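Local coordinates for aspartate carbamoyltransferase (Leishmania major, PDB 7K46), which probably catalyses the transfer of a carbamoyl group from carbamoyl phosphate to L-aspartate, an early step of pyrimidine biosynthesis, at residues 189-197 against 225-236. Residues are numbered along the deposited sequence; the frame is centred on the assembly and turned at random.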
# COMPACT_ATOMS: atom_id res chain seq x y z
N LEU A 189 4.91 22.05 35.53
CA LEU A 189 5.70 22.98 34.73
C LEU A 189 6.17 24.15 35.58
O LEU A 189 5.50 24.57 36.51
CB LEU A 189 4.87 23.52 33.56
CG LEU A 189 4.19 22.48 32.67
CD1 LEU A 189 3.41 23.22 31.60
CD2 LEU A 189 5.21 21.55 32.06
N ARG A 190 7.35 24.67 35.24
CA ARG A 190 7.77 25.93 35.84
C ARG A 190 7.15 27.11 35.10
O ARG A 190 6.59 28.02 35.73
CB ARG A 190 9.30 26.04 35.84
CG ARG A 190 9.81 27.40 36.33
CD ARG A 190 11.29 27.38 36.68
NE ARG A 190 12.14 27.08 35.53
CZ ARG A 190 12.50 27.98 34.62
NH1 ARG A 190 12.07 29.22 34.67
NH2 ARG A 190 13.32 27.61 33.64
N LYS A 191 7.21 27.12 33.77
CA LYS A 191 6.82 28.31 33.05
C LYS A 191 6.49 27.96 31.61
O LYS A 191 7.16 27.10 31.01
CB LYS A 191 7.94 29.36 33.10
CG LYS A 191 7.58 30.72 32.51
CD LYS A 191 8.61 31.74 32.95
CE LYS A 191 8.16 33.16 32.68
NZ LYS A 191 9.23 34.16 33.03
N VAL A 192 5.47 28.62 31.06
CA VAL A 192 5.14 28.52 29.63
C VAL A 192 5.25 29.91 29.03
O VAL A 192 4.54 30.84 29.46
CB VAL A 192 3.74 27.94 29.38
CG1 VAL A 192 3.42 27.95 27.88
CG2 VAL A 192 3.59 26.53 29.96
N TYR A 193 6.13 30.06 28.04
CA TYR A 193 6.18 31.27 27.23
C TYR A 193 5.29 31.06 26.01
O TYR A 193 5.40 30.04 25.33
CB TYR A 193 7.61 31.57 26.78
CG TYR A 193 8.55 31.96 27.90
CD1 TYR A 193 8.64 33.29 28.32
CD2 TYR A 193 9.36 31.02 28.52
CE1 TYR A 193 9.50 33.66 29.35
CE2 TYR A 193 10.24 31.39 29.55
CZ TYR A 193 10.30 32.71 29.96
OH TYR A 193 11.15 33.09 30.97
N LEU A 194 4.41 32.03 25.74
CA LEU A 194 3.51 32.00 24.58
C LEU A 194 3.99 33.09 23.61
O LEU A 194 3.72 34.27 23.82
CB LEU A 194 2.07 32.24 25.00
CG LEU A 194 1.50 31.24 26.02
CD1 LEU A 194 0.12 31.70 26.52
CD2 LEU A 194 1.42 29.85 25.39
N ILE A 195 4.70 32.68 22.56
CA ILE A 195 5.38 33.59 21.64
C ILE A 195 4.60 33.60 20.33
O ILE A 195 4.60 32.60 19.60
CB ILE A 195 6.84 33.18 21.39
CG1 ILE A 195 7.58 32.91 22.71
CG2 ILE A 195 7.54 34.24 20.52
CD1 ILE A 195 7.71 34.13 23.62
N ALA A 196 3.96 34.72 20.01
CA ALA A 196 3.13 34.79 18.82
C ALA A 196 3.12 36.21 18.31
O ALA A 196 3.17 37.16 19.11
CB ALA A 196 1.69 34.34 19.12
N PRO A 197 3.05 36.41 16.99
CA PRO A 197 2.92 37.77 16.46
C PRO A 197 1.65 38.46 16.97
O PRO A 197 0.68 37.81 17.37
CB PRO A 197 2.87 37.57 14.94
CG PRO A 197 3.36 36.18 14.69
CD PRO A 197 3.06 35.38 15.93
N SER A 225 5.58 38.89 21.99
CA SER A 225 5.43 38.87 20.54
C SER A 225 6.67 38.37 19.81
O SER A 225 6.64 38.26 18.58
CB SER A 225 5.06 40.27 20.02
OG SER A 225 6.11 41.19 20.26
N GLY A 226 7.74 38.06 20.53
CA GLY A 226 8.94 37.58 19.88
C GLY A 226 9.89 36.99 20.89
O GLY A 226 9.76 37.20 22.10
N LEU A 227 10.85 36.22 20.38
CA LEU A 227 11.92 35.68 21.20
C LEU A 227 12.93 36.78 21.51
O LEU A 227 13.12 37.71 20.73
CB LEU A 227 12.62 34.52 20.49
CG LEU A 227 11.80 33.26 20.24
CD1 LEU A 227 12.52 32.28 19.29
CD2 LEU A 227 11.46 32.59 21.56
N THR A 228 13.56 36.66 22.67
CA THR A 228 14.62 37.54 23.13
C THR A 228 15.69 36.67 23.75
O THR A 228 15.43 35.51 24.12
CB THR A 228 14.11 38.54 24.19
OG1 THR A 228 13.75 37.81 25.36
CG2 THR A 228 12.91 39.33 23.68
N PRO A 229 16.92 37.18 23.89
CA PRO A 229 17.96 36.37 24.56
C PRO A 229 17.56 35.93 25.95
O PRO A 229 17.92 34.82 26.36
CB PRO A 229 19.17 37.32 24.59
CG PRO A 229 18.95 38.24 23.45
CD PRO A 229 17.46 38.46 23.41
N GLU A 230 16.81 36.76 26.68
CA GLU A 230 16.41 36.40 28.04
C GLU A 230 15.41 35.25 28.04
O GLU A 230 15.52 34.32 28.85
CB GLU A 230 15.81 37.62 28.75
CG GLU A 230 16.82 38.73 29.02
CD GLU A 230 17.23 39.52 27.78
OE1 GLU A 230 16.45 39.60 26.80
OE2 GLU A 230 18.36 40.07 27.77
N ILE A 231 14.43 35.28 27.13
CA ILE A 231 13.47 34.18 27.06
C ILE A 231 14.17 32.89 26.63
O ILE A 231 13.96 31.82 27.22
CB ILE A 231 12.31 34.53 26.11
CG1 ILE A 231 11.45 35.64 26.70
CG2 ILE A 231 11.48 33.28 25.81
CD1 ILE A 231 10.40 36.19 25.73
N VAL A 232 15.00 32.98 25.58
CA VAL A 232 15.72 31.81 25.08
C VAL A 232 16.57 31.18 26.18
O VAL A 232 16.54 29.96 26.39
CB VAL A 232 16.57 32.21 23.86
CG1 VAL A 232 17.54 31.08 23.48
CG2 VAL A 232 15.66 32.58 22.67
N ALA A 233 17.30 32.02 26.92
CA ALA A 233 18.20 31.53 27.96
C ALA A 233 17.45 30.81 29.07
O ALA A 233 18.03 29.94 29.75
CB ALA A 233 19.01 32.69 28.55
N ASP A 234 16.18 31.14 29.28
CA ASP A 234 15.39 30.58 30.37
C ASP A 234 14.70 29.27 30.00
O ASP A 234 14.24 28.55 30.89
CB ASP A 234 14.35 31.60 30.83
CG ASP A 234 13.70 31.22 32.16
OD1 ASP A 234 14.44 30.84 33.10
OD2 ASP A 234 12.46 31.33 32.28
N CYS A 235 14.64 28.92 28.72
CA CYS A 235 13.81 27.80 28.27
C CYS A 235 14.57 26.48 28.23
O CYS A 235 15.73 26.42 27.80
CB CYS A 235 13.21 28.09 26.90
SG CYS A 235 11.84 29.27 26.95
N ASP A 236 13.89 25.43 28.67
CA ASP A 236 14.35 24.06 28.47
C ASP A 236 13.86 23.47 27.16
O ASP A 236 14.49 22.54 26.63
CB ASP A 236 13.87 23.21 29.64
CG ASP A 236 14.31 23.78 30.97
OD1 ASP A 236 15.53 23.88 31.19
OD2 ASP A 236 13.42 24.17 31.77
O HOH W 1 14.23 25.02 34.16
O HOH W 2 11.57 32.94 34.46
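The Tyr193 ring stands between the two segments with Ile231 on one face and the aliphatic part of Lys191 on the other. Ile231 CG2 makes a CH-pi contact, 3.9 Å from the ring centroid and 14° off the ring normal. Cys235 SG approaches obliquely, 3.4 Å from Tyr193 CD2, a sulfur-aromatic contact. At the edge, in the ring plane, lies Asp234 OD2, its carboxylate almost perpendicular to the ring; Tyr193 OH gives it a short hydrogen bond, 2.6 Å to Asp234 OD2. With CG anti to the carbonyl carbon (chi1 -67°), the ring reaches toward the second segment and brings its hydroxyl to Asp234.

Asp234 OD2 also accepts a nearly straight hydrogen bond from Arg190 NH1 at 3.2 Å, part of a salt bridge, on its syn side and somewhat out of the carboxylate plane, whereas the tyrosine comes from the anti side and the opposite face of the carboxylate. Arg190 NH2 bonds to Asp234 O (3.0 Å) at the guanidinium edge, so two nitrogens hold both side chain and backbone. The bend at chi3 (63°) turns the guanidinium toward them. Water 1 links Arg190 NH2 to Asp236 OD2, whose carboxylate also pairs with Lys280. Water 2 joins Asp234 OD2 to Lys191 NZ, itself bonded to Tyr193 OH and Gln222; this nearby positive charge probably favours an ionised Asp234.

Farther along, Ile195 CD1 and Ile231 CD1 meet tip to tip at 4.0 Å, and Ile195 CG2 packs on the Gly226 backbone. Thr228 N-caps the helix, its OG1 accepting from Ile231 N. In the parallel sheet of the Asp/Orn-binding domain, strand 191-195 runs between 163-167 and 220-224; helix 229-234 packs against it, running obliquely in the roughly opposite direction, within the crossover from 220-224 to 237-240, while helix 262-269 touches Ile195 and Pro197.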